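PDB 6FTH: extracellular solute-binding protein, family 1 from Bifidobacterium longum subsp. infantis, which probably captures human milk oligosaccharides outside the cell and hands them to an ABC transporter for uptake. Local coordinates for residues 161-167 with 182-188; 188-192 with 288-292; 177-181 with 260-266. One frame throughout, in Å; residues are numbered along the deposited sequence.

From the N terminus, interaction 1 comes first. It folds the end of helix 173-185 and the turn after it back onto helix 159-165 and closes a short loop. Interaction 3 starts within that loop, at 177-181, and reaches the end of helix 249-263, so its span crosses that of interaction 1. Interaction 2 starts at P188, where interaction 1 stops, and runs to the loop before strand 292-297. These two are in series, while interactions 2 and 3 cross. K184 NZ hydrogen-bonds to G265 O between interactions 1 and 3. W161 packs on A290 and K291 between interactions 1 and 2. Together they tie three helices to an inner strand, 292-297.

Interaction 1 (161-167 with 182-188)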
# COMPACT_ATOMS: atom_id res chain seq x y z
N TRP A 161 21.85 9.49 16.40
CA TRP A 161 23.20 9.30 15.86
C TRP A 161 23.70 10.56 15.16
O TRP A 161 24.86 10.96 15.33
CB TRP A 161 23.21 8.13 14.89
CG TRP A 161 23.04 6.77 15.46
CD1 TRP A 161 22.80 6.42 16.78
CD2 TRP A 161 23.14 5.54 14.74
NE1 TRP A 161 22.74 5.06 16.89
CE2 TRP A 161 22.94 4.49 15.66
CE3 TRP A 161 23.37 5.22 13.40
CZ2 TRP A 161 22.96 3.15 15.29
CZ3 TRP A 161 23.39 3.90 13.02
CH2 TRP A 161 23.19 2.87 13.96
N LEU A 162 22.86 11.19 14.33
CA LEU A 162 23.28 12.43 13.68
C LEU A 162 23.71 13.44 14.73
O LEU A 162 24.75 14.10 14.58
CB LEU A 162 22.13 13.02 12.86
CG LEU A 162 21.68 12.22 11.62
CD1 LEU A 162 20.46 12.91 11.04
CD2 LEU A 162 22.76 12.08 10.58
N ASP A 163 22.92 13.57 15.79
CA ASP A 163 23.18 14.58 16.82
C ASP A 163 24.48 14.29 17.55
O ASP A 163 25.30 15.19 17.78
CB ASP A 163 22.03 14.60 17.82
CG ASP A 163 20.77 15.28 17.26
OD1 ASP A 163 20.83 15.90 16.19
OD2 ASP A 163 19.73 15.19 17.95
N LYS A 164 24.68 13.03 17.94
CA LYS A 164 25.89 12.62 18.66
C LYS A 164 27.15 12.85 17.84
O LYS A 164 28.21 13.16 18.40
CB LYS A 164 25.79 11.15 19.06
CG LYS A 164 24.87 10.94 20.28
CD LYS A 164 24.85 9.50 20.78
CE LYS A 164 23.99 9.40 22.04
NZ LYS A 164 23.89 8.01 22.54
N LEU A 165 27.06 12.70 16.52
CA LEU A 165 28.23 12.84 15.65
C LEU A 165 28.38 14.24 15.08
O LEU A 165 29.36 14.51 14.39
CB LEU A 165 28.15 11.83 14.50
CG LEU A 165 28.11 10.37 14.91
CD1 LEU A 165 28.08 9.49 13.67
CD2 LEU A 165 29.32 10.04 15.80
N GLY A 166 27.45 15.14 15.37
CA GLY A 166 27.54 16.49 14.83
C GLY A 166 27.32 16.55 13.33
O GLY A 166 28.04 17.27 12.62
N LEU A 167 26.32 15.81 12.84
CA LEU A 167 25.93 15.77 11.45
C LEU A 167 24.55 16.37 11.26
O LEU A 167 23.67 16.23 12.12
CB LEU A 167 25.89 14.33 10.97
CG LEU A 167 27.21 13.58 11.06
CD1 LEU A 167 26.96 12.09 10.93
CD2 LEU A 167 28.15 14.04 9.99
N ALA A 182 30.16 7.83 8.36
CA ALA A 182 30.30 8.16 9.77
C ALA A 182 29.60 7.14 10.65
O ALA A 182 30.14 6.70 11.67
CB ALA A 182 29.74 9.55 10.02
N PHE A 183 28.39 6.73 10.26
CA PHE A 183 27.68 5.69 10.99
C PHE A 183 28.50 4.41 11.02
O PHE A 183 28.53 3.69 12.03
CB PHE A 183 26.32 5.40 10.34
CG PHE A 183 25.27 6.49 10.53
CD1 PHE A 183 25.46 7.60 11.34
CD2 PHE A 183 24.06 6.36 9.87
CE1 PHE A 183 24.44 8.55 11.49
CE2 PHE A 183 23.05 7.28 10.01
CZ PHE A 183 23.23 8.38 10.80
N LYS A 184 29.18 4.11 9.91
CA LYS A 184 29.90 2.85 9.82
C LYS A 184 31.08 2.84 10.78
O LYS A 184 31.33 1.83 11.43
CB LYS A 184 30.35 2.60 8.39
CG LYS A 184 31.04 1.24 8.22
CD LYS A 184 31.49 0.95 6.82
CE LYS A 184 32.05 -0.49 6.69
NZ LYS A 184 31.11 -1.59 7.13
N THR A 185 31.79 3.97 10.91
CA THR A 185 33.10 3.94 11.55
C THR A 185 33.17 4.61 12.91
O THR A 185 34.15 4.39 13.63
CB THR A 185 34.16 4.62 10.66
OG1 THR A 185 33.80 5.98 10.40
CG2 THR A 185 34.29 3.87 9.34
N GLU A 186 32.18 5.42 13.28
CA GLU A 186 32.26 6.23 14.48
C GLU A 186 31.42 5.68 15.65
O GLU A 186 31.23 6.40 16.63
CB GLU A 186 31.89 7.69 14.16
CG GLU A 186 32.79 8.28 13.05
CD GLU A 186 32.44 9.68 12.64
OE1 GLU A 186 31.62 10.33 13.33
OE2 GLU A 186 33.00 10.16 11.62
N ASP A 187 30.97 4.44 15.60
CA ASP A 187 30.33 3.78 16.74
C ASP A 187 29.24 4.65 17.36
O ASP A 187 29.23 4.88 18.58
CB ASP A 187 31.39 3.43 17.78
CG ASP A 187 30.86 2.50 18.85
OD1 ASP A 187 29.96 1.70 18.54
OD2 ASP A 187 31.34 2.56 20.01
N PRO A 188 28.28 5.13 16.58
CA PRO A 188 27.27 6.03 17.16
C PRO A 188 26.45 5.40 18.25
O PRO A 188 25.94 6.12 19.12
CB PRO A 188 26.41 6.44 15.95
CG PRO A 188 26.61 5.33 14.95
CD PRO A 188 28.08 4.97 15.13
O HOH W 1 23.50 6.73 20.32
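A182 CB meets L165 and L167, at the last turn of helix 159-165 and just beyond it, with L167 CD1 3.9 Å away. The F183 ring takes the edge of the W161 indole on one face, a T-shaped pair with planes at 78° and the centroids of the six-membered W161 ring and the F183 ring 5.0 Å apart. W161 CE3 sits over its centre, L165 CD1 lies in its plane at the edge, and L162 CD2 approaches F183 CZ at 3.7 Å. E186 passes L165 obliquely, and its OE1 is 3.4 Å from L165 CD2, a van der Waals contact of oxygen and methyl. P188 CB lies over the five-membered indole ring in a CH-pi contact, 3.4 Å from W161 CG. W161 has CG anti to its carbonyl carbon (chi1 -70°), which turns one face of the indole to P188 and its edge to F183. An alanine here would remove both ring contacts and would probably leave a gap between F183 and P188. No direct hydrogen bond crosses the contact; one water links K164 NZ to P188 O. Cohesion of helix 159-165 with the end of helix 173-185 and the turn after it therefore rests on apolar and aromatic packing.

Interaction 2 (188-192 with 288-292); sequences PNGNG and KTAKT
N189 points its amide straight at the backbone of A290. ND2 donates to A290 O at 2.9 Å with an N-H...O angle of 174°, and the acceptor lies in the plane of the amide. T289 crosses N189 obliquely, its CG2 3.4 Å from N189 ND2. That methyl is anti to the backbone N of T289, so the branch facing N189 is the apolar one. The side chain of N191 passes T289 at about a right angle, in looser contact. N189 ND2 also donates to D195, so the amide nitrogen is gripped twice. The oxygen is held too: N189 OD1 accepts from N191 N at 3.3 Å, which makes an Asx turn. With chi1 at 73°, CG of N189 sits between the backbone N and the carbonyl carbon, and the amide can bond both within its own loop and to A290, in the loop before strand 292-297. K291 NZ forms a salt bridge with D195 OD2, the same oxygen that accepts from N189 ND2. The spacing of D187, N189, N191, D195 and E196 is consistent with an EF-hand-like loop, as in the AlgQ relatives.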
# COMPACT_ATOMS: atom_id res chain seq x y z
N PRO A 188 28.28 5.13 16.58
CA PRO A 188 27.27 6.03 17.16
C PRO A 188 26.45 5.40 18.25
O PRO A 188 25.94 6.12 19.12
CB PRO A 188 26.41 6.44 15.95
CG PRO A 188 26.61 5.33 14.95
CD PRO A 188 28.08 4.97 15.13
N ASN A 189 26.29 4.07 18.27
CA ASN A 189 25.52 3.46 19.36
C ASN A 189 26.35 3.19 20.60
O ASN A 189 25.79 2.70 21.59
CB ASN A 189 24.72 2.23 18.90
CG ASN A 189 25.57 0.98 18.64
OD1 ASN A 189 26.73 0.90 19.04
ND2 ASN A 189 24.96 -0.02 18.02
N GLY A 190 27.65 3.48 20.57
CA GLY A 190 28.47 3.54 21.76
C GLY A 190 28.92 2.23 22.34
O GLY A 190 29.49 2.22 23.44
N ASN A 191 28.71 1.11 21.68
CA ASN A 191 29.02 -0.16 22.32
C ASN A 191 30.42 -0.67 22.00
O ASN A 191 30.78 -1.77 22.46
CB ASN A 191 27.96 -1.22 22.01
CG ASN A 191 27.88 -1.58 20.54
OD1 ASN A 191 28.73 -1.18 19.74
ND2 ASN A 191 26.86 -2.34 20.19
N GLY A 192 31.21 0.09 21.26
CA GLY A 192 32.53 -0.31 20.83
C GLY A 192 32.59 -1.25 19.64
O GLY A 192 33.66 -1.40 19.04
N LYS A 288 16.86 -2.04 22.75
CA LYS A 288 17.71 -1.20 23.60
C LYS A 288 18.86 -0.59 22.82
O LYS A 288 19.13 0.61 22.96
CB LYS A 288 18.24 -2.06 24.76
CG LYS A 288 19.08 -1.32 25.79
CD LYS A 288 19.61 -2.29 26.86
CE LYS A 288 20.68 -1.65 27.74
NZ LYS A 288 21.18 -2.60 28.79
N THR A 289 19.55 -1.38 22.00
CA THR A 289 20.68 -0.90 21.21
C THR A 289 20.24 -0.77 19.75
O THR A 289 19.94 -1.78 19.10
CB THR A 289 21.85 -1.88 21.32
OG1 THR A 289 22.24 -1.99 22.70
CG2 THR A 289 23.05 -1.39 20.52
N ALA A 290 20.21 0.46 19.25
CA ALA A 290 19.89 0.67 17.85
C ALA A 290 21.02 0.14 16.98
O ALA A 290 22.20 0.29 17.31
CB ALA A 290 19.73 2.16 17.59
N LYS A 291 20.65 -0.46 15.84
CA LYS A 291 21.61 -1.03 14.90
C LYS A 291 21.65 -0.35 13.55
O LYS A 291 22.72 -0.32 12.93
CB LYS A 291 21.31 -2.52 14.66
CG LYS A 291 21.31 -3.37 15.91
CD LYS A 291 22.72 -3.66 16.40
CE LYS A 291 22.66 -4.58 17.61
NZ LYS A 291 24.03 -4.95 18.11
N THR A 292 20.54 0.21 13.06
CA THR A 292 20.45 0.69 11.68
C THR A 292 20.36 2.20 11.61
O THR A 292 19.59 2.83 12.35
CB THR A 292 19.24 0.05 11.02
OG1 THR A 292 19.37 -1.37 11.06
CG2 THR A 292 19.12 0.51 9.56

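Interaction 3 (177-181 with 260-266)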
# COMPACT_ATOMS: atom_id res chain seq x y z
N GLU A 177 25.95 9.71 1.62
CA GLU A 177 27.09 8.81 1.67
C GLU A 177 28.01 9.19 2.83
O GLU A 177 28.48 8.32 3.58
CB GLU A 177 27.83 8.82 0.33
CG GLU A 177 28.96 7.84 0.30
CD GLU A 177 29.75 7.87 -1.00
OE1 GLU A 177 29.50 8.75 -1.86
OE2 GLU A 177 30.61 6.99 -1.16
N ASN A 178 28.25 10.49 3.01
CA ASN A 178 29.14 10.92 4.10
C ASN A 178 28.57 10.54 5.46
O ASN A 178 29.31 10.05 6.34
CB ASN A 178 29.36 12.43 4.01
CG ASN A 178 30.26 12.95 5.11
OD1 ASN A 178 31.45 12.64 5.15
ND2 ASN A 178 29.69 13.78 5.99
N VAL A 179 27.26 10.74 5.66
CA VAL A 179 26.62 10.34 6.91
C VAL A 179 26.76 8.84 7.14
O VAL A 179 27.05 8.38 8.26
CB VAL A 179 25.13 10.75 6.88
CG1 VAL A 179 24.35 10.03 7.95
CG2 VAL A 179 25.01 12.26 7.00
N LEU A 180 26.55 8.04 6.09
CA LEU A 180 26.61 6.60 6.26
C LEU A 180 28.01 6.14 6.61
O LEU A 180 28.17 5.21 7.41
CB LEU A 180 26.12 5.91 4.98
CG LEU A 180 24.64 6.13 4.61
CD1 LEU A 180 24.36 5.42 3.34
CD2 LEU A 180 23.71 5.65 5.70
N LYS A 181 29.05 6.76 6.02
CA LYS A 181 30.42 6.42 6.39
C LYS A 181 30.68 6.71 7.86
O LYS A 181 31.37 5.95 8.55
CB LYS A 181 31.41 7.19 5.52
CG LYS A 181 31.44 6.72 4.06
CD LYS A 181 32.35 7.52 3.16
CE LYS A 181 32.36 6.93 1.73
NZ LYS A 181 33.09 7.82 0.76
N LYS A 260 27.83 1.59 -5.17
CA LYS A 260 28.88 2.30 -4.47
C LYS A 260 28.75 2.10 -2.97
O LYS A 260 29.70 1.70 -2.29
CB LYS A 260 28.84 3.79 -4.82
CG LYS A 260 30.00 4.59 -4.21
CD LYS A 260 29.91 6.08 -4.51
CE LYS A 260 31.23 6.78 -4.12
NZ LYS A 260 31.12 8.27 -4.11
N LEU A 261 27.54 2.31 -2.44
CA LEU A 261 27.31 2.13 -1.01
C LEU A 261 27.62 0.70 -0.58
O LEU A 261 28.28 0.49 0.45
CB LEU A 261 25.86 2.46 -0.68
CG LEU A 261 25.38 3.90 -0.91
CD1 LEU A 261 23.98 4.13 -0.29
CD2 LEU A 261 26.34 4.94 -0.42
N ILE A 262 27.11 -0.28 -1.32
CA ILE A 262 27.35 -1.69 -0.99
C ILE A 262 28.84 -2.00 -1.02
O ILE A 262 29.37 -2.66 -0.11
CB ILE A 262 26.54 -2.60 -1.94
CG1 ILE A 262 25.06 -2.53 -1.62
CG2 ILE A 262 27.00 -4.07 -1.83
CD1 ILE A 262 24.16 -3.07 -2.72
N SER A 263 29.55 -1.51 -2.03
CA SER A 263 30.97 -1.79 -2.17
C SER A 263 31.78 -1.16 -1.04
O SER A 263 32.88 -1.64 -0.73
CB SER A 263 31.46 -1.29 -3.53
OG SER A 263 31.65 0.11 -3.55
N GLU A 264 31.24 -0.13 -0.40
CA GLU A 264 31.87 0.55 0.73
C GLU A 264 31.43 -0.03 2.07
O GLU A 264 31.81 0.52 3.11
CB GLU A 264 31.58 2.06 0.65
CG GLU A 264 32.26 2.72 -0.55
CD GLU A 264 31.97 4.20 -0.70
OE1 GLU A 264 30.84 4.66 -0.42
OE2 GLU A 264 32.89 4.92 -1.12
N GLY A 265 30.67 -1.12 2.09
CA GLY A 265 30.23 -1.69 3.33
C GLY A 265 29.18 -0.89 4.05
O GLY A 265 29.04 -1.03 5.28
N LEU A 266 28.44 -0.04 3.34
CA LEU A 266 27.43 0.80 3.98
C LEU A 266 26.04 0.20 3.97
O LEU A 266 25.15 0.72 4.66
CB LEU A 266 27.43 2.17 3.32
CG LEU A 266 28.81 2.85 3.24
CD1 LEU A 266 28.79 4.13 2.45
CD2 LEU A 266 29.37 3.13 4.64
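E177 and E264 bring their carboxylates together with planes 46° apart, inside a four-residue salt-bridge network that joins helix 173-185 to the end of helix 249-263 and the residue just after it. E177 OE2 and E264 OE1 are 2.5 Å apart. So short a distance suggests that a proton is shared between the acids. At the other oxygen of E177, K260 NZ donates to OE1 at 2.8 Å, using the syn lone pair on the side of OE2. K181 completes the network with weaker bonds. Its NZ is 3.2 Å from E177 OE2 and 3.5 Å from E264 OE2. The two lysines would offset much of the negative charge of the acid pair. E177 reaches this place because CG is anti to the backbone N (chi1 -176°) and the chain beyond runs extended. Its CG also rests near L261 CD2. Next to the charges, L180 CD1 meets L261 CD1 at 3.9 Å, their side chains crossing at about a right angle. Helix 249-263 ends in a Schellman motif at G265, which turns L266 back toward helix 173-185. There L266 CD1 touches L180 CB and K181 CG, and L266 CD2 lies 3.7 Å from L180 O.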